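Local coordinates for penicillin-binding protein activator LpoB (Salmonella enterica subsp. enterica serovar Typhimurium, PDB 4Q6V) that probably regulates peptidoglycan synthesis from the outer membrane by activating penicillin-binding protein 1B, the chain here being its C-terminal domain, at residues G19-S24 / G95-L100; Q71-S76 / I88-N93; N33-S38 / S102-N107. All blocks are in the same frame, centred on the assembly; numbering follows the deposited sequence.

Contact 1 of 3, residues G19-S24 / G95-L100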
loop_
_atom_site.group_PDB
_atom_site.type_symbol
_atom_site.label_atom_id
_atom_site.label_comp_id
_atom_site.label_asym_id
_atom_site.label_seq_id
_atom_site.Cartn_x
_atom_site.Cartn_y
_atom_site.Cartn_z
ATOM N N GLY A 19 5.639 3.653 -16.159
ATOM C CA GLY A 19 6.621 3.467 -15.107
ATOM C C GLY A 19 6.239 2.364 -14.120
ATOM O O GLY A 19 7.083 1.963 -13.292
ATOM N N VAL A 20 4.993 1.901 -14.228
ATOM C CA VAL A 20 4.511 0.785 -13.425
ATOM C C VAL A 20 4.606 -0.493 -14.269
ATOM O O VAL A 20 3.906 -0.657 -15.254
ATOM C CB VAL A 20 3.075 1.013 -12.923
ATOM C CG1 VAL A 20 2.694 -0.089 -11.939
ATOM C CG2 VAL A 20 2.906 2.388 -12.272
ATOM N N THR A 21 5.498 -1.395 -13.881
ATOM C CA THR A 21 5.663 -2.654 -14.573
ATOM C C THR A 21 4.990 -3.781 -13.786
ATOM O O THR A 21 5.314 -4.043 -12.627
ATOM C CB THR A 21 7.133 -2.954 -14.829
ATOM O OG1 THR A 21 7.749 -3.391 -13.620
ATOM C CG2 THR A 21 7.898 -1.704 -15.297
ATOM N N ALA A 22 4.037 -4.458 -14.428
ATOM C CA ALA A 22 3.403 -5.623 -13.847
ATOM C C ALA A 22 4.401 -6.773 -13.677
ATOM O O ALA A 22 5.331 -6.946 -14.465
ATOM C CB ALA A 22 2.198 -6.065 -14.690
ATOM N N GLY A 23 4.219 -7.556 -12.606
ATOM C CA GLY A 23 5.006 -8.717 -12.336
ATOM C C GLY A 23 6.222 -8.384 -11.488
ATOM O O GLY A 23 7.068 -9.249 -11.249
ATOM N N SER A 24 6.341 -7.125 -11.066
ATOM C CA SER A 24 7.492 -6.683 -10.260
ATOM C C SER A 24 7.181 -6.860 -8.775
ATOM O O SER A 24 6.079 -7.285 -8.397
ATOM C CB SER A 24 7.874 -5.245 -10.614
ATOM O OG SER A 24 6.724 -4.458 -10.564
ATOM N N GLY A 95 14.074 -6.351 -1.478
ATOM C CA GLY A 95 14.133 -6.379 -2.921
ATOM C C GLY A 95 12.929 -5.811 -3.680
ATOM O O GLY A 95 12.626 -6.192 -4.814
ATOM N N ALA A 96 12.233 -4.848 -3.079
ATOM C CA ALA A 96 11.009 -4.304 -3.698
ATOM C C ALA A 96 11.377 -3.174 -4.635
ATOM O O ALA A 96 12.266 -2.362 -4.304
ATOM C CB ALA A 96 10.079 -3.826 -2.610
ATOM N N GLN A 97 10.748 -3.137 -5.798
ATOM C CA GLN A 97 10.927 -2.042 -6.764
ATOM C C GLN A 97 10.010 -0.851 -6.455
ATOM O O GLN A 97 10.363 0.311 -6.729
ATOM C CB GLN A 97 10.676 -2.584 -8.171
ATOM C CG GLN A 97 10.943 -1.579 -9.301
ATOM C CD GLN A 97 10.724 -2.181 -10.696
ATOM O OE1 GLN A 97 10.501 -3.395 -10.853
ATOM N NE2 GLN A 97 10.814 -1.343 -11.712
ATOM N N TYR A 98 8.837 -1.123 -5.885
ATOM C CA TYR A 98 7.861 -0.135 -5.537
ATOM C C TYR A 98 7.384 -0.245 -4.106
ATOM O O TYR A 98 7.378 -1.327 -3.504
ATOM C CB TYR A 98 6.644 -0.241 -6.464
ATOM C CG TYR A 98 6.912 -0.217 -7.950
ATOM C CD1 TYR A 98 7.127 0.981 -8.628
ATOM C CD2 TYR A 98 6.933 -1.382 -8.680
ATOM C CE1 TYR A 98 7.357 0.997 -9.996
ATOM C CE2 TYR A 98 7.172 -1.380 -10.034
ATOM C CZ TYR A 98 7.372 -0.196 -10.694
ATOM O OH TYR A 98 7.608 -0.229 -12.052
ATOM N N VAL A 99 6.989 0.913 -3.558
ATOM C CA VAL A 99 6.223 0.945 -2.326
ATOM C C VAL A 99 4.875 1.589 -2.552
ATOM O O VAL A 99 4.773 2.692 -3.155
ATOM C CB VAL A 99 6.986 1.671 -1.189
ATOM C CG1 VAL A 99 6.078 1.952 -0.035
ATOM C CG2 VAL A 99 8.150 0.851 -0.710
ATOM N N LEU A 100 3.830 0.936 -2.061
ATOM C CA LEU A 100 2.482 1.499 -2.145
ATOM C C LEU A 100 1.975 1.991 -0.797
ATOM O O LEU A 100 1.832 1.182 0.149
ATOM C CB LEU A 100 1.516 0.510 -2.807
ATOM C CG LEU A 100 0.079 1.005 -2.994
ATOM C CD1 LEU A 100 0.006 2.181 -3.916
ATOM C CD2 LEU A 100 -0.731 -0.135 -3.587
#
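The hydroxyl of Tyr98 is gripped twice by the backbone of the 19-24 loop. It donates to the carbonyl of Gly19, with Tyr98 OH and Gly19 O 2.6 Å apart, and accepts from the amide of Thr21, whose N stands 3.0 Å from Tyr98 OH with an angle of 155° at the hydrogen. The carbonyl of Gly19 is met 20° away from its own plane. One phenol thus satisfies a C=O and an N-H on the two sides of Val20, acting as donor and acceptor at once and fixing the path of the loop there.

A further hydrogen bond lies within the loop. Thr21 to Ser24 form a type II beta turn, with Gly23 at positive phi, and Ser24 OG donates back to Thr21 O in a short bond, modelled at 2.5 Å. The Ser24 hydroxyl, tucked between its backbone N and carbonyl carbon (chi1 50°), also lies at the edge of the Tyr98 ring, in its plane and 3.2 Å from Tyr98 CE2. Beside it, the extended side chain of Gln97 brings OE1 to 3.2 Å from Ser24 CB, while its own CG rests over one face of the Tyr98 ring, offset toward the rim.

This end of the mixed sheet is where the loop after helix 3-15 turns into strand 25-35. Tyr98 opens strand 98-106, the neighbour of strand 25-35, and its side chain also packs on Leu26 of that strand and on Leu117 and Leu119 of strand 112-119; Ser24 is backbone-bonded to Thr59.

Contact 2 of 3, residues Q71-S76 / I88-N93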
loop_
_atom_site.group_PDB
_atom_site.type_symbol
_atom_site.label_atom_id
_atom_site.label_comp_id
_atom_site.label_asym_id
_atom_site.label_seq_id
_atom_site.Cartn_x
_atom_site.Cartn_y
_atom_site.Cartn_z
ATOM N N GLN A 71 13.133 -6.253 11.893
ATOM C CA GLN A 71 13.981 -6.696 12.971
ATOM C C GLN A 71 15.475 -6.508 12.572
ATOM O O GLN A 71 16.287 -6.053 13.380
ATOM C CB GLN A 71 13.683 -8.159 13.260
ATOM C CG GLN A 71 14.645 -8.761 14.262
ATOM C CD GLN A 71 14.341 -10.203 14.549
ATOM O OE1 GLN A 71 14.356 -11.048 13.629
ATOM N NE2 GLN A 71 14.071 -10.497 15.828
ATOM N N GLN A 72 15.823 -6.814 11.325
ATOM C CA GLN A 72 17.182 -6.564 10.836
ATOM C C GLN A 72 17.597 -5.089 10.817
ATOM O O GLN A 72 18.808 -4.790 10.849
ATOM C CB GLN A 72 17.383 -7.179 9.471
ATOM C CG GLN A 72 17.113 -8.657 9.406
ATOM C CD GLN A 72 16.877 -9.126 7.986
ATOM O OE1 GLN A 72 16.859 -8.330 7.047
ATOM N NE2 GLN A 72 16.661 -10.426 7.851
ATOM N N LEU A 73 16.624 -4.167 10.796
ATOM C CA LEU A 73 16.887 -2.745 10.763
ATOM C C LEU A 73 16.732 -2.067 12.136
ATOM O O LEU A 73 16.925 -0.852 12.241
ATOM C CB LEU A 73 15.976 -2.068 9.726
ATOM C CG LEU A 73 16.598 -1.988 8.324
ATOM C CD1 LEU A 73 16.874 -3.360 7.725
ATOM C CD2 LEU A 73 15.678 -1.183 7.420
ATOM N N GLY A 74 16.391 -2.826 13.169
ATOM C CA GLY A 74 16.284 -2.365 14.554
ATOM C C GLY A 74 15.003 -1.595 14.831
ATOM O O GLY A 74 14.911 -0.809 15.780
ATOM N N LEU A 75 14.014 -1.753 13.960
ATOM C CA LEU A 75 12.724 -1.077 14.114
ATOM C C LEU A 75 11.900 -1.897 15.110
ATOM O O LEU A 75 12.110 -3.073 15.295
ATOM C CB LEU A 75 11.986 -0.899 12.791
ATOM C CG LEU A 75 12.724 -0.087 11.727
ATOM C CD1 LEU A 75 11.884 0.025 10.472
ATOM C CD2 LEU A 75 13.085 1.280 12.306
ATOM N N SER A 76 10.972 -1.245 15.789
ATOM C CA SER A 76 10.015 -1.920 16.642
ATOM C C SER A 76 9.197 -2.897 15.782
ATOM O O SER A 76 8.899 -2.643 14.626
ATOM C CB SER A 76 9.115 -0.895 17.303
ATOM O OG SER A 76 7.965 -1.503 17.785
ATOM N N ILE A 88 11.519 2.893 2.537
ATOM C CA ILE A 88 12.578 2.664 1.569
ATOM C C ILE A 88 13.695 1.791 2.160
ATOM O O ILE A 88 14.279 0.937 1.456
ATOM C CB ILE A 88 13.192 3.982 1.069
ATOM C CG1 ILE A 88 12.138 4.764 0.319
ATOM C CG2 ILE A 88 14.326 3.728 0.096
ATOM C CD1 ILE A 88 12.508 6.197 0.049
ATOM N N GLY A 89 14.031 2.060 3.425
ATOM C CA GLY A 89 14.981 1.217 4.154
ATOM C C GLY A 89 14.546 -0.234 4.106
ATOM O O GLY A 89 15.362 -1.107 3.834
ATOM N N ILE A 90 13.257 -0.494 4.310
ATOM C CA ILE A 90 12.718 -1.831 4.307
ATOM C C ILE A 90 12.648 -2.381 2.887
ATOM O O ILE A 90 13.031 -3.511 2.626
ATOM C CB ILE A 90 11.327 -1.901 5.001
ATOM C CG1 ILE A 90 11.405 -1.566 6.489
ATOM C CG2 ILE A 90 10.711 -3.292 4.870
ATOM C CD1 ILE A 90 12.202 -2.544 7.298
ATOM N N ALA A 91 12.186 -1.568 1.938
ATOM C CA ALA A 91 12.028 -1.967 0.548
ATOM C C ALA A 91 13.338 -2.463 0.018
ATOM O O ALA A 91 13.394 -3.477 -0.703
ATOM C CB ALA A 91 11.524 -0.789 -0.254
ATOM N N ARG A 92 14.438 -1.802 0.383
ATOM C CA ARG A 92 15.768 -2.189 -0.150
ATOM C C ARG A 92 16.263 -3.532 0.365
ATOM O O ARG A 92 16.820 -4.332 -0.408
ATOM C CB ARG A 92 16.790 -1.093 0.133
ATOM C CG ARG A 92 16.493 0.213 -0.600
ATOM C CD ARG A 92 17.764 1.032 -0.840
ATOM N NE ARG A 92 17.560 2.125 -1.804
ATOM C CZ ARG A 92 17.420 3.409 -1.474
ATOM N NH1 ARG A 92 17.470 3.824 -0.205
ATOM N NH2 ARG A 92 17.231 4.307 -2.434
ATOM N N ASN A 93 16.010 -3.796 1.650
ATOM C CA ASN A 93 16.335 -5.088 2.228
ATOM C C ASN A 93 15.601 -6.236 1.591
ATOM O O ASN A 93 16.210 -7.284 1.446
ATOM C CB ASN A 93 16.105 -5.102 3.747
ATOM C CG ASN A 93 17.398 -5.072 4.550
ATOM O OD1 ASN A 93 17.485 -5.639 5.648
ATOM N ND2 ASN A 93 18.426 -4.418 4.002
#
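Leu73 lies against helix 84-94 just where helix 63-72 ends in a Schellman motif, in which Gly74 takes positive phi and its N bonds to Gln71 O at 3.2 Å. The chain turns there, and Leu73 and Leu75, one before the glycine and one after it, both point toward the second helix.

The apolar part centres on Ile90. Its CD1 is reached by Leu73 CD2 at 3.7 Å and by Leu75 CD1 at 4.1 Å, the Leu75 and Ile90 side chains meeting tip to tip. CG1 of Ile90 stands anti to its carbonyl carbon (chi1 -65°), and the further bend at chi2 (-65°) carries CD1 to the two leucines; the same side chain also touches Leu66, Ala69 and Lys70 on helix 63-72. At Gly89, which has no side chain, Leu73 packs directly on the helix backbone.

The polar part is peripheral. The amides of Gln72 and Asn93 come together at the exposed margin with their planes 62° apart, while Leu73 and the Asn93 side chain run past each other in opposite directions. On the Gly89 side, Leu73 CD2 sits 3.6 Å from Gly89 O.

Contact 3 of 3, residues N33-S38 / S102-N107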
loop_
_atom_site.group_PDB
_atom_site.type_symbol
_atom_site.label_atom_id
_atom_site.label_comp_id
_atom_site.label_asym_id
_atom_site.label_seq_id
_atom_site.Cartn_x
_atom_site.Cartn_y
_atom_site.Cartn_z
ATOM N N ASN A 33 -5.582 4.398 8.780
ATOM C CA ASN A 33 -6.871 4.993 9.158
ATOM C C ASN A 33 -6.681 6.364 9.769
ATOM O O ASN A 33 -6.148 6.483 10.876
ATOM C CB ASN A 33 -7.592 4.090 10.146
ATOM C CG ASN A 33 -8.875 4.716 10.722
ATOM O OD1 ASN A 33 -9.523 5.513 10.062
ATOM N ND2 ASN A 33 -9.291 4.267 11.917
ATOM N N ARG A 34 -7.119 7.383 9.031
ATOM C CA ARG A 34 -7.112 8.751 9.507
ATOM C C ARG A 34 -8.537 9.305 9.666
ATOM O O ARG A 34 -8.711 10.494 9.743
ATOM C CB ARG A 34 -6.326 9.628 8.528
ATOM C CG ARG A 34 -4.887 9.186 8.275
ATOM C CD ARG A 34 -3.972 10.341 7.894
ATOM N NE ARG A 34 -4.454 11.003 6.661
ATOM C CZ ARG A 34 -5.058 12.206 6.576
ATOM N NH1 ARG A 34 -5.268 12.963 7.667
ATOM N NH2 ARG A 34 -5.465 12.680 5.386
ATOM N N THR A 35 -9.552 8.458 9.684
ATOM C CA THR A 35 -10.944 8.888 9.873
ATOM C C THR A 35 -11.182 9.277 11.352
ATOM O O THR A 35 -10.305 9.072 12.229
ATOM C CB THR A 35 -11.963 7.820 9.451
ATOM O OG1 THR A 35 -11.994 6.764 10.450
ATOM C CG2 THR A 35 -11.591 7.194 8.119
ATOM N N ASN A 36 -12.410 9.771 11.616
ATOM C CA ASN A 36 -12.808 10.028 12.990
ATOM C C ASN A 36 -13.262 8.817 13.814
ATOM O O ASN A 36 -13.712 8.946 14.943
ATOM C CB ASN A 36 -13.852 11.121 13.030
ATOM C CG ASN A 36 -15.164 10.661 12.439
ATOM O OD1 ASN A 36 -15.165 10.046 11.384
ATOM N ND2 ASN A 36 -16.261 10.876 13.179
ATOM N N GLY A 37 -13.190 7.629 13.238
ATOM C CA GLY A 37 -13.661 6.417 13.879
ATOM C C GLY A 37 -12.695 5.260 13.692
ATOM O O GLY A 37 -11.718 5.387 12.950
ATOM N N SER A 38 -12.968 4.143 14.368
ATOM C CA SER A 38 -12.210 2.902 14.203
ATOM C C SER A 38 -12.547 2.141 12.918
ATOM O O SER A 38 -13.718 1.998 12.553
ATOM C CB SER A 38 -12.452 1.921 15.370
ATOM O OG SER A 38 -11.951 2.449 16.580
ATOM N N SER A 102 -1.234 3.788 1.198
ATOM C CA SER A 102 -2.660 4.085 1.160
ATOM C C SER A 102 -3.231 4.472 2.534
ATOM O O SER A 102 -2.709 4.074 3.602
ATOM C CB SER A 102 -3.406 2.897 0.515
ATOM O OG SER A 102 -3.259 1.754 1.289
ATOM N N SER A 103 -4.296 5.265 2.512
ATOM C CA SER A 103 -4.935 5.696 3.746
ATOM C C SER A 103 -6.355 6.086 3.488
ATOM O O SER A 103 -6.638 6.516 2.383
ATOM C CB SER A 103 -4.210 6.900 4.368
ATOM O OG SER A 103 -4.484 8.049 3.591
ATOM N N ALA A 104 -7.205 5.908 4.508
ATOM C CA ALA A 104 -8.604 6.313 4.495
ATOM C C ALA A 104 -8.774 7.488 5.454
ATOM O O ALA A 104 -8.279 7.441 6.573
ATOM C CB ALA A 104 -9.529 5.166 4.866
ATOM N N SER A 105 -9.388 8.561 4.979
ATOM C CA SER A 105 -9.578 9.762 5.752
ATOM C C SER A 105 -10.973 10.357 5.656
ATOM O O SER A 105 -11.858 9.866 4.912
ATOM C CB SER A 105 -8.503 10.773 5.352
ATOM O OG SER A 105 -8.597 11.238 3.995
ATOM N N GLY A 106 -11.199 11.408 6.440
ATOM C CA GLY A 106 -12.530 12.049 6.518
ATOM C C GLY A 106 -13.498 11.348 7.481
ATOM O O GLY A 106 -13.070 10.810 8.485
ATOM N N ASN A 107 -14.787 11.339 7.151
ATOM C CA ASN A 107 -15.771 10.725 8.047
ATOM C C ASN A 107 -15.761 9.207 8.050
ATOM O O ASN A 107 -15.631 8.563 7.000
ATOM C CB ASN A 107 -17.153 11.251 7.688
ATOM C CG ASN A 107 -18.196 10.854 8.699
ATOM O OD1 ASN A 107 -18.226 11.400 9.808
ATOM N ND2 ASN A 107 -19.069 9.923 8.335
#
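Arg34 folds its guanidinium over Ser105, so that Ser105 CB lies 3.5 Å from the guanidinium plane, toward the rim of one face. The bend at chi3 (-60°) brings the group back across the neighbouring strand, and NH2 of Arg34 approaches Ser105 CB to 3.6 Å. Ser103 OG stands farther off, near the plane at the guanidinium edge.

On the face shared by Asn33 and Ala104, Thr35 directs its methyl CG2 toward the Ala104 backbone. Its hydroxyl, held between the backbone N and the carbonyl carbon, accepts from Gly37 N, an ST turn. Asn33 OD1 takes the amide of Thr35, which approaches from above the carbonyl plane, making an Asx turn; its ND2 donates to Gly37 O at 2.9 Å with an angle of 173° at the hydrogen, and this oxygen lies in the amide plane. Both ends of the Asn33 amide are therefore tied to the backbone at Thr35 and Gly37, which fixes its rotation.

Between these two segments the firm bond is Arg34 N to Ala104 O, 2.7 Å and nearly in line with the carbonyl. Beyond it come a CA-H...O contact, Thr35 CA to Gly106 O at 3.2 Å, and a weak bond from Asn36 N to that same Gly106 O. Asn36 OD1 comes near Asn107 CA and accepts from Val108 N.

With strand axes 11° from parallel, this is a parallel pairing of neighbouring strands in the mixed sheet, with Asn33 and Ala104 in register, accompanied by an Asx turn and an ST turn.

Contacts 1 and 3 join strand 98-106 to the chain beside it, strand 25-35 or the loop leading into it, from opposite sides of the domain's centre, about 26 Å apart between centres. Contact 1 is partly buried, a phenol holding loop backbone; contact 3, at the surface, relies on strand-to-strand bonding and polar side chains that close turns. Contact 2, also at the surface, lies between the end of helix 63-72 with the residues after it and helix 84-94, and is mainly aliphatic, with amides at its margin. It falls within the chain loop closed by contact 1, and the two touch where Val99 CG2 packs on Ala91 CB, bringing helix 84-94 against the strand that follows it.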